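Local coordinates for protein shikimate 5-dehydrogenase AroE (5-dehydroshikimate reductase) (PDB 4P4G) that probably catalyses the NADP-dependent interconversion of 3-dehydroshikimate and shikimate, the fourth step of chorismate biosynthesis, and binds shikimate, at residues A[21-26]-A[238-243]; A[39-44]-A[49-54]; A[110-115]-A[209-214]. All blocks are in the same frame, centred on the assembly; numbering follows the deposited sequence.

Interaction 1: residues A[21-26]-A[238-243]; sequences PQLHLA and QMLLHQ. With SKM ((3R,4S,5R)-3,4,5-trihydroxycyclohex-1-ene-1-carboxylic acid), chain C.
Leu23 supplies the apolar bridge between helix 20-30 and helix 236-252, its CD1 methyl lying 3.8 Å from CG of Leu240. The same methyl reaches the other helix's backbone, CD1 of Leu23 being 3.9 Å from CA of Leu241, so one methyl touches two successive leucines. Leu240 is two-sided. Its CD2 meets Leu23 while its CD1 lies 3.8 Å from C4 of shikimate, a branched chain well suited to join helix packing to the shikimate pocket.

In shikimate dehydrogenases the substrate-binding and nucleotide-binding domains enclose a cleft that holds shikimate, and Leu240 and Gln243 belong to the residues that line it here.

The polar contacts centre on Gln243, whose amide can accept and donate at once. Hydroxyl O11 of shikimate donates to its OE1 over 3.1 Å. NE2 of Gln243 gives one hydrogen to O of Leu240, in the carbonyl plane on a lone pair (N-H...O 149°); the chain bends back at chi2 (82°) to get there. NE2 also donates to a water, which lies in the plane of the His24 ring, 3.0 Å from NE2 of His24. That His24 nitrogen is also hydrogen-bonded to Gln247 OE1. This imidazole is stacked on Tyr38 and bonded through ND1 to the Tyr28 hydroxyl.

Interaction 2: residues A[39-44]-A[49-54]; sequences ERIECG and PVVVGG
Strand 37-42 runs out beside the short helix 48-53 with the two backbones well apart, the closest CA atoms, those of Cys43 and Val51, being 7.6 Å from each other. Side chains span that distance. Val51 points from the helix toward the strand and divides its two methyls between two partners: CG1 faces CG2 of Ile41 at 4.1 Å, and CG2 touches SG of Cys43 at 3.8 Å. The thiol reaches this methyl because SG stands anti to the backbone N of its own residue (chi1 -175°), extending toward the helix. Ile41 and Val51 lie side by side and run opposite ways, meeting through one methyl each, the looser of the two meetings. Ile41 and Cys43 are two apart in sequence, so both point toward the helix while Glu42 between them turns away, its OE2 bonded to Ser13 OG. The beta-branched Ile41 suits a strand, Val51 gives the helix two methyls close to its backbone, and the small, weakly polar cysteine fits where strand gives way to loop. Strand 37-42 is outermost in the mixed sheet of the substrate-binding domain; Leu11 of the next strand, 7-12, packs on Ile41 and Cys43. With methyls and a thiol touching, the contact rests on dispersion and partial burial of apolar surface, with little directional preference.

Interaction 3: residues A[110-115]-A[209-214]; sequences AGALGA and VLLDAI
Ala112 is the first residue of 110-115 to touch strand 209-212: its CB points at the strand and meets CD1 of Leu211 at 3.9 Å. A methyl as small as this lets the helix come near enough for the leucine fork to lie against it. CD2 of Leu211 is a little farther from the same CB, so the fork straddles the alanine.

Leu113 comes next and, with Leu211, supplies most of the packing. It sets out to the side of the strand, but with CG anti to the carbonyl carbon (chi1 -72°) its branch comes over it. CG of Leu113 is 4.0 Å from CD2 of Leu211, and CD2 of Leu113 reaches CG1 of Val209 at 4.1 Å, so one side chain lies across two alternate residues on the same face of the strand. Ile234 of the adjacent strand 232-234 packs on Leu113, Val209 and Leu211, while Leu136 and Leu139 of helix 129-139 also touch Leu113, which extends the apolar packing around it.

Just past the helix, Gly114 has positive phi (86°), where a side chain would press on the carbonyl O of Leu113; its N still bonds to O of Ala110 at 3.0 Å.

At the end of the strand, OD1 of Asp212 accepts from N of Ile214 over 3.1 Å, from above the carboxylate plane, forming an Asx turn; OD2 is held by Thr220 OG1. Leu210 faces helix 221-229 on the other side of the sheet. Helices packed on both faces of a parallel six-stranded sheet in the order 3-2-1-4-5-6 are the hallmark of the Rossmann-type fold, which in this family is expected to bind NADP.

Interactions 1 and 3 are buried, whereas interaction 2 is only partly buried and lies at the edge of the substrate-binding domain. Interaction 1 alone combines apolar packing with polar groups, as befits its place beside shikimate; the other two are apolar across their segments, a thiol joining the methyls in interaction 2. Helix 20-30 and strand 37-42 follow each other in the chain, and Pro21 and Gln22 pack on Arg40, joining interactions 1 and 2. Met239 and His242 of helix 236-252 in turn touch Leu211 and Ala213, and Gly111 and Ala112 of helix 105-113, in interaction 3. Interactions 2 and 3, whose centres are 29 Å apart, do not touch.

Interaction 1: residues A[21-26]-A[238-243]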
ATOM      1  N   PRO A  21      -7.321  -8.931  -8.815  1.00  8.02           N
ATOM      2  CA  PRO A  21      -7.460 -10.091  -9.704  1.00  7.63           C
ATOM      3  C   PRO A  21      -7.251  -9.732 -11.167  1.00  7.81           C
ATOM      4  O   PRO A  21      -6.627 -10.508 -11.875  1.00  8.77           O
ATOM      5  CB  PRO A  21      -8.910 -10.540  -9.483  1.00  9.14           C
ATOM      6  CG  PRO A  21      -9.248 -10.081  -8.095  1.00  8.76           C
ATOM      7  CD  PRO A  21      -8.535  -8.737  -7.993  1.00  9.48           C
ATOM      8  N   GLN A  22      -7.781  -8.589 -11.599  1.00  7.74           N
ATOM      9  CA  GLN A  22      -7.614  -8.154 -12.982  1.00  8.51           C
ATOM     10  C   GLN A  22      -6.133  -8.097 -13.359  1.00  8.64           C
ATOM     11  O   GLN A  22      -5.741  -8.558 -14.445  1.00  9.44           O
ATOM     12  CB  GLN A  22      -8.287  -6.798 -13.214  1.00  8.71           C
ATOM     13  CG  GLN A  22      -9.817  -6.849 -13.280  1.00 10.99           C
ATOM     14  CD  GLN A  22     -10.495  -6.600 -11.949  1.00 11.13           C
ATOM     15  OE1 GLN A  22     -10.008  -7.015 -10.894  1.00 10.73           O
ATOM     16  NE2 GLN A  22     -11.640  -5.908 -11.991  1.00 12.11           N
ATOM     17  N   LEU A  23      -5.308  -7.552 -12.463  1.00  7.51           N
ATOM     18  CA  LEU A  23      -3.880  -7.386 -12.746  1.00  8.01           C
ATOM     19  C   LEU A  23      -3.148  -8.718 -12.724  1.00  7.96           C
ATOM     20  O   LEU A  23      -2.328  -8.999 -13.588  1.00  8.94           O
ATOM     21  CB  LEU A  23      -3.225  -6.433 -11.746  1.00  8.99           C
ATOM     22  CG  LEU A  23      -3.674  -4.983 -11.802  1.00 13.68           C
ATOM     23  CD1 LEU A  23      -2.793  -4.141 -10.884  1.00 13.91           C
ATOM     24  CD2 LEU A  23      -3.630  -4.464 -13.231  1.00 17.93           C
ATOM     25  N   HIS A  24      -3.424  -9.536 -11.720  1.00  6.88           N
ATOM     26  CA  HIS A  24      -2.732 -10.812 -11.609  1.00  7.01           C
ATOM     27  C   HIS A  24      -3.143 -11.775 -12.718  1.00  8.66           C
ATOM     28  O   HIS A  24      -2.296 -12.468 -13.274  1.00  9.34           O
ATOM     29  CB  HIS A  24      -3.008 -11.448 -10.247  1.00  7.74           C
ATOM     30  CG  HIS A  24      -2.180 -10.886  -9.142  1.00  8.28           C
ATOM     31  ND1 HIS A  24      -1.101 -11.566  -8.604  1.00 10.79           N
ATOM     32  CD2 HIS A  24      -2.260  -9.718  -8.466  1.00  9.64           C
ATOM     33  CE1 HIS A  24      -0.566 -10.839  -7.643  1.00 11.21           C
ATOM     34  NE2 HIS A  24      -1.255  -9.713  -7.534  1.00  9.62           N
ATOM     35  N   LEU A  25      -4.434 -11.831 -13.038  1.00  7.31           N
ATOM     36  CA  LEU A  25      -4.889 -12.744 -14.081  1.00  8.06           C
ATOM     37  C   LEU A  25      -4.300 -12.355 -15.431  1.00  8.69           C
ATOM     38  O   LEU A  25      -3.904 -13.215 -16.208  1.00  9.93           O
ATOM     39  CB  LEU A  25      -6.419 -12.839 -14.123  1.00 10.92           C
ATOM     40  CG  LEU A  25      -6.982 -13.568 -12.903  1.00 12.09           C
ATOM     41  CD1 LEU A  25      -8.481 -13.397 -12.819  1.00 13.90           C
ATOM     42  CD2 LEU A  25      -6.594 -15.044 -12.922  1.00 13.11           C
ATOM     43  N   ALA A  26      -4.227 -11.054 -15.697  1.00  9.86           N
ATOM     44  CA  ALA A  26      -3.547 -10.554 -16.890  1.00 11.69           C
ATOM     45  C   ALA A  26      -2.090 -11.011 -16.930  1.00 10.60           C
ATOM     46  O   ALA A  26      -1.606 -11.450 -17.977  1.00 11.11           O
ATOM     47  CB  ALA A  26      -3.630  -9.033 -16.943  1.00 11.61           C
ATOM     48  N   GLN A 238      -2.351   3.473  -9.409  1.00  7.10           N
ATOM     49  CA  GLN A 238      -0.928   3.479  -9.754  1.00  7.48           C
ATOM     50  C   GLN A 238      -0.127   2.766  -8.655  1.00  8.13           C
ATOM     51  O   GLN A 238       0.797   1.995  -8.952  1.00 10.65           O
ATOM     52  CB  GLN A 238      -0.416   4.910 -10.016  1.00 13.04           C
ATOM     53  CG  GLN A 238      -1.115   5.598 -11.204  1.00 13.63           C
ATOM     54  CD  GLN A 238      -0.969   4.813 -12.504  1.00 17.04           C
ATOM     55  OE1 GLN A 238       0.103   4.298 -12.813  1.00 20.02           O
ATOM     56  NE2 GLN A 238      -2.053   4.715 -13.261  1.00 18.78           N
ATOM     57  N   MET A 239      -0.496   2.992  -7.393  1.00  8.52           N
ATOM     58  CA  MET A 239       0.124   2.242  -6.291  1.00  9.40           C
ATOM     59  C   MET A 239      -0.168   0.748  -6.424  1.00 10.58           C
ATOM     60  O   MET A 239       0.717  -0.082  -6.220  1.00  9.91           O
ATOM     61  CB  MET A 239      -0.356   2.740  -4.923  1.00 12.93           C
ATOM     62  CG  MET A 239       0.445   2.155  -3.761  1.00 17.89           C
ATOM     63  SD  MET A 239      -0.128   2.710  -2.150  1.00 37.68           S
ATOM     64  CE  MET A 239      -0.411   4.443  -2.484  1.00 18.76           C
ATOM     65  N   LEU A 240      -1.406   0.409  -6.782  1.00  9.02           N
ATOM     66  CA  LEU A 240      -1.793  -0.992  -6.973  1.00  8.51           C
ATOM     67  C   LEU A 240      -0.941  -1.697  -8.031  1.00  8.24           C
ATOM     68  O   LEU A 240      -0.472  -2.805  -7.817  1.00  8.43           O
ATOM     69  CB  LEU A 240      -3.276  -1.086  -7.358  1.00  7.81           C
ATOM     70  CG  LEU A 240      -3.774  -2.519  -7.568  1.00 10.50           C
ATOM     71  CD1 LEU A 240      -3.895  -3.221  -6.213  1.00 12.11           C
ATOM     72  CD2 LEU A 240      -5.107  -2.502  -8.315  1.00 11.13           C
ATOM     73  N   LEU A 241      -0.749  -1.048  -9.175  1.00  5.96           N
ATOM     74  CA  LEU A 241       0.083  -1.583 -10.245  1.00  5.88           C
ATOM     75  C   LEU A 241       1.504  -1.836  -9.776  1.00  6.40           C
ATOM     76  O   LEU A 241       2.044  -2.932  -9.962  1.00  8.47           O
ATOM     77  CB  LEU A 241       0.138  -0.585 -11.395  1.00  6.08           C
ATOM     78  CG  LEU A 241       1.010  -1.026 -12.573  1.00  9.05           C
ATOM     79  CD1 LEU A 241       0.479  -2.305 -13.195  1.00 11.27           C
ATOM     80  CD2 LEU A 241       1.076   0.083 -13.603  1.00 10.99           C
ATOM     81  N   HIS A 242       2.117  -0.825  -9.172  1.00  8.41           N
ATOM     82  CA  HIS A 242       3.523  -0.938  -8.824  1.00  9.55           C
ATOM     83  C   HIS A 242       3.788  -1.947  -7.708  1.00 12.40           C
ATOM     84  O   HIS A 242       4.822  -2.610  -7.722  1.00 15.96           O
ATOM     85  CB  HIS A 242       4.140   0.437  -8.547  1.00 10.31           C
ATOM     86  CG  HIS A 242       4.396   1.216  -9.797  1.00 10.04           C
ATOM     87  ND1 HIS A 242       5.563   1.094 -10.515  1.00 13.07           N
ATOM     88  CD2 HIS A 242       3.617   2.088 -10.480  1.00 13.15           C
ATOM     89  CE1 HIS A 242       5.503   1.879 -11.581  1.00 15.14           C
ATOM     90  NE2 HIS A 242       4.335   2.492 -11.581  1.00 13.84           N
ATOM     91  N   GLN A 243       2.864  -2.089  -6.763  1.00 10.16           N
ATOM     92  CA  GLN A 243       3.040  -3.116  -5.726  1.00  9.13           C
ATOM     93  C   GLN A 243       2.748  -4.509  -6.278  1.00 10.18           C
ATOM     94  O   GLN A 243       3.196  -5.513  -5.721  1.00 10.72           O
ATOM     95  CB  GLN A 243       2.182  -2.823  -4.480  1.00 10.87           C
ATOM     96  CG  GLN A 243       0.680  -2.915  -4.686  1.00 10.55           C
ATOM     97  CD  GLN A 243       0.154  -4.333  -4.621  1.00 12.74           C
ATOM     98  OE1 GLN A 243       0.523  -5.110  -3.739  1.00 15.19           O
ATOM     99  NE2 GLN A 243      -0.704  -4.683  -5.565  1.00 10.56           N
TER
HETATM  100  O12 SKM C 301      -1.108  -3.908  -0.820  1.00 19.07           O
HETATM  101  C8  SKM C 301      -2.185  -4.007  -1.748  1.00 19.11           C
HETATM  102  C6  SKM C 301      -3.201  -2.956  -1.398  1.00 21.24           C
HETATM  103  O7  SKM C 301      -3.478  -2.964  -0.010  1.00 24.83           O
HETATM  104  C5  SKM C 301      -4.422  -3.232  -2.114  1.00 17.41           C
HETATM  105  C4  SKM C 301      -4.752  -4.363  -2.736  1.00 13.30           C
HETATM  106  C1  SKM C 301      -6.103  -4.464  -3.422  1.00 11.21           C
HETATM  107  O2  SKM C 301      -6.383  -5.485  -4.067  1.00 13.07           O
HETATM  108  O3  SKM C 301      -6.931  -3.537  -3.353  1.00 14.87           O
HETATM  109  C10 SKM C 301      -3.806  -5.598  -2.802  1.00 14.00           C
HETATM  110  C9  SKM C 301      -2.719  -5.411  -1.702  1.00 17.56           C
HETATM  111  O11 SKM C 301      -1.714  -6.309  -2.023  1.00 17.21           O
HETATM  112  O   HOH W   1      -1.919  -7.265  -5.857  1.00 14.58           O

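Interaction 2: residues A[39-44]-A[49-54]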
ATOM      1  N   GLU A  39      -8.701 -15.121  -6.737  1.00 10.35           N
ATOM      2  CA  GLU A  39     -10.026 -14.745  -6.256  1.00 12.07           C
ATOM      3  C   GLU A  39      -9.978 -13.753  -5.099  1.00 11.22           C
ATOM      4  O   GLU A  39      -8.945 -13.573  -4.454  1.00 11.27           O
ATOM      5  CB  GLU A  39     -10.806 -15.994  -5.850  1.00 14.97           C
ATOM      6  CG  GLU A  39     -10.120 -16.856  -4.807  1.00 15.73           C
ATOM      7  CD  GLU A  39     -10.700 -18.271  -4.761  1.00 19.84           C
ATOM      8  OE1 GLU A  39      -9.960 -19.234  -5.066  1.00 20.38           O
ATOM      9  OE2 GLU A  39     -11.892 -18.417  -4.421  1.00 22.78           O
ATOM     10  N   ARG A  40     -11.110 -13.106  -4.845  1.00  8.44           N
ATOM     11  CA  ARG A  40     -11.241 -12.237  -3.686  1.00  7.21           C
ATOM     12  C   ARG A  40     -11.817 -13.043  -2.532  1.00  8.42           C
ATOM     13  O   ARG A  40     -12.785 -13.795  -2.713  1.00 10.28           O
ATOM     14  CB  ARG A  40     -12.170 -11.069  -4.022  1.00  6.89           C
ATOM     15  CG  ARG A  40     -11.718 -10.263  -5.254  1.00  7.81           C
ATOM     16  CD  ARG A  40     -12.763  -9.225  -5.665  1.00  8.05           C
ATOM     17  NE  ARG A  40     -12.391  -8.544  -6.905  1.00 11.80           N
ATOM     18  CZ  ARG A  40     -12.601  -9.043  -8.118  1.00 16.02           C
ATOM     19  NH1 ARG A  40     -13.194 -10.228  -8.260  1.00 17.63           N
ATOM     20  NH2 ARG A  40     -12.204  -8.370  -9.194  1.00 16.38           N
ATOM     21  N   ILE A  41     -11.226 -12.885  -1.352  1.00  8.63           N
ATOM     22  CA  ILE A  41     -11.677 -13.589  -0.148  1.00  8.50           C
ATOM     23  C   ILE A  41     -11.942 -12.571   0.943  1.00 10.12           C
ATOM     24  O   ILE A  41     -11.043 -11.830   1.341  1.00 10.48           O
ATOM     25  CB  ILE A  41     -10.622 -14.592   0.350  1.00  9.55           C
ATOM     26  CG1 ILE A  41     -10.318 -15.631  -0.726  1.00 13.53           C
ATOM     27  CG2 ILE A  41     -11.092 -15.287   1.646  1.00 10.77           C
ATOM     28  CD1 ILE A  41      -9.273 -16.639  -0.295  1.00 16.89           C
ATOM     29  N   GLU A  42     -13.186 -12.524   1.406  1.00 10.21           N
ATOM     30  CA  GLU A  42     -13.569 -11.610   2.473  1.00 12.11           C
ATOM     31  C   GLU A  42     -13.000 -12.161   3.769  1.00 13.21           C
ATOM     32  O   GLU A  42     -13.304 -13.285   4.139  1.00 15.12           O
ATOM     33  CB  GLU A  42     -15.090 -11.521   2.561  1.00 16.46           C
ATOM     34  CG  GLU A  42     -15.594 -10.644   3.690  1.00 26.03           C
ATOM     35  CD  GLU A  42     -15.643  -9.187   3.311  1.00 34.73           C
ATOM     36  OE1 GLU A  42     -15.291  -8.870   2.155  1.00 38.31           O
ATOM     37  OE2 GLU A  42     -16.044  -8.358   4.160  1.00 39.59           O
ATOM     38  N   CYS A  43     -12.178 -11.366   4.450  1.00 14.05           N
ATOM     39  CA  CYS A  43     -11.382 -11.862   5.562  1.00 14.60           C
ATOM     40  C   CYS A  43     -10.908 -10.717   6.445  1.00 17.66           C
ATOM     41  O   CYS A  43     -10.185  -9.838   5.974  1.00 18.43           O
ATOM     42  CB  CYS A  43     -10.151 -12.583   5.003  1.00 15.01           C
ATOM     43  SG  CYS A  43      -9.130 -13.372   6.250  1.00 23.40           S
ATOM     44  N   GLY A  44     -11.307 -10.733   7.717  1.00 18.04           N
ATOM     45  CA  GLY A  44     -10.831  -9.752   8.683  1.00 17.37           C
ATOM     46  C   GLY A  44      -9.500 -10.144   9.299  1.00 16.78           C
ATOM     47  O   GLY A  44      -8.941 -11.183   8.958  1.00 19.51           O
ATOM     48  N   PRO A  49      -5.506 -16.099  10.094  1.00 12.37           N
ATOM     49  CA  PRO A  49      -4.765 -17.350  10.300  1.00 13.07           C
ATOM     50  C   PRO A  49      -5.582 -18.602   9.981  1.00 14.10           C
ATOM     51  O   PRO A  49      -5.017 -19.564   9.480  1.00 13.07           O
ATOM     52  CB  PRO A  49      -4.437 -17.325  11.801  1.00 15.59           C
ATOM     53  CG  PRO A  49      -4.433 -15.876  12.158  1.00 15.72           C
ATOM     54  CD  PRO A  49      -5.514 -15.260  11.309  1.00 13.61           C
ATOM     55  N   VAL A  50      -6.881 -18.588  10.267  1.00 12.14           N
ATOM     56  CA  VAL A  50      -7.708 -19.764   9.980  1.00 10.55           C
ATOM     57  C   VAL A  50      -7.995 -19.891   8.474  1.00 10.77           C
ATOM     58  O   VAL A  50      -7.995 -20.996   7.917  1.00 12.34           O
ATOM     59  CB  VAL A  50      -9.006 -19.764  10.802  1.00 13.41           C
ATOM     60  CG1 VAL A  50      -9.941 -20.865  10.314  1.00 13.77           C
ATOM     61  CG2 VAL A  50      -8.688 -19.982  12.275  1.00 17.90           C
ATOM     62  N   VAL A  51      -8.218 -18.762   7.813  1.00 10.23           N
ATOM     63  CA  VAL A  51      -8.390 -18.774   6.361  1.00 10.40           C
ATOM     64  C   VAL A  51      -7.127 -19.285   5.649  1.00 10.23           C
ATOM     65  O   VAL A  51      -7.173 -20.258   4.883  1.00 10.84           O
ATOM     66  CB  VAL A  51      -8.778 -17.385   5.839  1.00 11.17           C
ATOM     67  CG1 VAL A  51      -8.721 -17.352   4.321  1.00 11.08           C
ATOM     68  CG2 VAL A  51     -10.182 -17.006   6.348  1.00 14.79           C
ATOM     69  N   VAL A  52      -5.993 -18.649   5.917  1.00  8.44           N
ATOM     70  CA  VAL A  52      -4.749 -19.051   5.254  1.00  9.51           C
ATOM     71  C   VAL A  52      -4.304 -20.452   5.671  1.00 12.36           C
ATOM     72  O   VAL A  52      -3.814 -21.232   4.845  1.00 13.62           O
ATOM     73  CB  VAL A  52      -3.612 -18.038   5.484  1.00 10.17           C
ATOM     74  CG1 VAL A  52      -2.373 -18.452   4.693  1.00 11.73           C
ATOM     75  CG2 VAL A  52      -4.034 -16.652   5.053  1.00 13.14           C
ATOM     76  N   GLY A  53      -4.504 -20.784   6.947  1.00 13.17           N
ATOM     77  CA  GLY A  53      -4.129 -22.091   7.461  1.00 15.55           C
ATOM     78  C   GLY A  53      -4.945 -23.215   6.852  1.00 17.77           C
ATOM     79  O   GLY A  53      -4.588 -24.389   6.960  1.00 20.52           O
ATOM     80  N   GLY A  54      -6.064 -22.859   6.231  1.00 15.52           N
ATOM     81  CA  GLY A  54      -6.929 -23.844   5.613  1.00 17.90           C
ATOM     82  C   GLY A  54      -6.614 -24.128   4.156  1.00 18.03           C
ATOM     83  O   GLY A  54      -7.152 -25.079   3.593  1.00 21.98           O
TER

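Interaction 3: residues A[110-115]-A[209-214]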
ATOM      1  N   ALA A 110       7.045   3.939  -3.960  1.00  9.13           N
ATOM      2  CA  ALA A 110       8.202   4.414  -4.717  1.00 10.99           C
ATOM      3  C   ALA A 110       7.945   4.448  -6.210  1.00 12.40           C
ATOM      4  O   ALA A 110       8.323   5.409  -6.889  1.00 14.08           O
ATOM      5  CB  ALA A 110       9.429   3.583  -4.409  1.00 12.48           C
ATOM      6  N   GLY A 111       7.299   3.404  -6.729  1.00 10.53           N
ATOM      7  CA  GLY A 111       7.028   3.316  -8.155  1.00 11.54           C
ATOM      8  C   GLY A 111       5.971   4.286  -8.640  1.00 12.10           C
ATOM      9  O   GLY A 111       6.085   4.836  -9.738  1.00 13.18           O
ATOM     10  N   ALA A 112       4.926   4.486  -7.840  1.00 11.65           N
ATOM     11  CA  ALA A 112       3.846   5.403  -8.209  1.00 10.93           C
ATOM     12  C   ALA A 112       4.330   6.848  -8.224  1.00 12.01           C
ATOM     13  O   ALA A 112       3.945   7.633  -9.102  1.00 13.04           O
ATOM     14  CB  ALA A 112       2.680   5.256  -7.265  1.00 10.57           C
ATOM     15  N   LEU A 113       5.152   7.206  -7.241  1.00 11.31           N
ATOM     16  CA  LEU A 113       5.681   8.571  -7.162  1.00 12.22           C
ATOM     17  C   LEU A 113       6.787   8.855  -8.167  1.00 12.35           C
ATOM     18  O   LEU A 113       6.853   9.963  -8.739  1.00 15.45           O
ATOM     19  CB  LEU A 113       6.174   8.879  -5.739  1.00 12.87           C
ATOM     20  CG  LEU A 113       5.077   9.070  -4.702  1.00 13.22           C
ATOM     21  CD1 LEU A 113       5.658   9.172  -3.298  1.00 14.97           C
ATOM     22  CD2 LEU A 113       4.292  10.315  -5.048  1.00 14.32           C
ATOM     23  N   GLY A 114       7.678   7.888  -8.384  1.00 11.13           N
ATOM     24  CA  GLY A 114       8.757   8.058  -9.349  1.00 12.70           C
ATOM     25  C   GLY A 114       9.978   8.750  -8.756  1.00 15.86           C
ATOM     26  O   GLY A 114      11.101   8.249  -8.855  1.00 19.63           O
ATOM     27  N   ALA A 115       9.750   9.907  -8.142  1.00 14.93           N
ATOM     28  CA  ALA A 115      10.809  10.664  -7.478  1.00 14.60           C
ATOM     29  C   ALA A 115      10.215  11.518  -6.365  1.00 16.82           C
ATOM     30  O   ALA A 115       9.045  11.897  -6.424  1.00 16.95           O
ATOM     31  CB  ALA A 115      11.551  11.541  -8.480  1.00 16.56           C
ATOM     32  N   VAL A 209       1.947  17.502  -4.700  1.00 12.55           N
ATOM     33  CA  VAL A 209       1.767  16.146  -5.226  1.00 12.47           C
ATOM     34  C   VAL A 209       1.025  15.309  -4.195  1.00 10.99           C
ATOM     35  O   VAL A 209       1.377  15.325  -3.006  1.00 11.52           O
ATOM     36  CB  VAL A 209       3.118  15.450  -5.508  1.00 13.23           C
ATOM     37  CG1 VAL A 209       2.903  14.051  -6.103  1.00 14.21           C
ATOM     38  CG2 VAL A 209       3.989  16.274  -6.426  1.00 16.43           C
ATOM     39  N   LEU A 210       0.004  14.581  -4.647  1.00  7.52           N
ATOM     40  CA  LEU A 210      -0.772  13.689  -3.791  1.00  7.25           C
ATOM     41  C   LEU A 210      -0.730  12.281  -4.341  1.00  8.49           C
ATOM     42  O   LEU A 210      -1.064  12.052  -5.513  1.00  9.17           O
ATOM     43  CB  LEU A 210      -2.241  14.120  -3.754  1.00  7.74           C
ATOM     44  CG  LEU A 210      -3.243  13.047  -3.288  1.00  8.58           C
ATOM     45  CD1 LEU A 210      -3.083  12.736  -1.792  1.00  9.71           C
ATOM     46  CD2 LEU A 210      -4.688  13.461  -3.600  1.00  9.20           C
ATOM     47  N   LEU A 211      -0.327  11.332  -3.504  1.00  6.68           N
ATOM     48  CA  LEU A 211      -0.536   9.928  -3.827  1.00  8.05           C
ATOM     49  C   LEU A 211      -1.620   9.436  -2.893  1.00  7.73           C
ATOM     50  O   LEU A 211      -1.445   9.457  -1.681  1.00  6.64           O
ATOM     51  CB  LEU A 211       0.764   9.126  -3.627  1.00  7.66           C
ATOM     52  CG  LEU A 211       0.639   7.602  -3.738  1.00  8.96           C
ATOM     53  CD1 LEU A 211       0.083   7.181  -5.110  1.00 11.76           C
ATOM     54  CD2 LEU A 211       1.980   6.933  -3.479  1.00 11.28           C
ATOM     55  N   ASP A 212      -2.770   9.026  -3.437  1.00  9.58           N
ATOM     56  CA  ASP A 212      -3.851   8.533  -2.585  1.00 10.32           C
ATOM     57  C   ASP A 212      -3.905   7.023  -2.703  1.00 13.14           C
ATOM     58  O   ASP A 212      -3.980   6.491  -3.806  1.00 14.85           O
ATOM     59  CB  ASP A 212      -5.195   9.162  -3.001  1.00 13.24           C
ATOM     60  CG  ASP A 212      -6.253   9.090  -1.902  1.00 17.48           C
ATOM     61  OD1 ASP A 212      -6.196   8.147  -1.080  1.00 16.73           O
ATOM     62  OD2 ASP A 212      -7.146   9.975  -1.864  1.00 17.67           O
ATOM     63  N   ALA A 213      -3.847   6.320  -1.577  1.00 10.42           N
ATOM     64  CA  ALA A 213      -3.908   4.856  -1.615  1.00 11.37           C
ATOM     65  C   ALA A 213      -5.268   4.334  -2.071  1.00 12.11           C
ATOM     66  O   ALA A 213      -5.385   3.209  -2.566  1.00 13.76           O
ATOM     67  CB  ALA A 213      -3.535   4.274  -0.264  1.00 11.90           C
ATOM     68  N   ILE A 214      -6.299   5.153  -1.895  1.00 11.40           N
ATOM     69  CA  ILE A 214      -7.668   4.781  -2.268  1.00 11.91           C
ATOM     70  C   ILE A 214      -7.839   4.790  -3.795  1.00 12.00           C
ATOM     71  O   ILE A 214      -7.297   5.665  -4.481  1.00 11.87           O
ATOM     72  CB  ILE A 214      -8.695   5.771  -1.658  1.00 13.99           C
ATOM     73  CG1 ILE A 214      -8.640   5.755  -0.126  1.00 19.78           C
ATOM     74  CG2 ILE A 214     -10.116   5.464  -2.167  1.00 12.96           C
ATOM     75  CD1 ILE A 214      -8.903   4.398   0.487  1.00 23.80           C
TER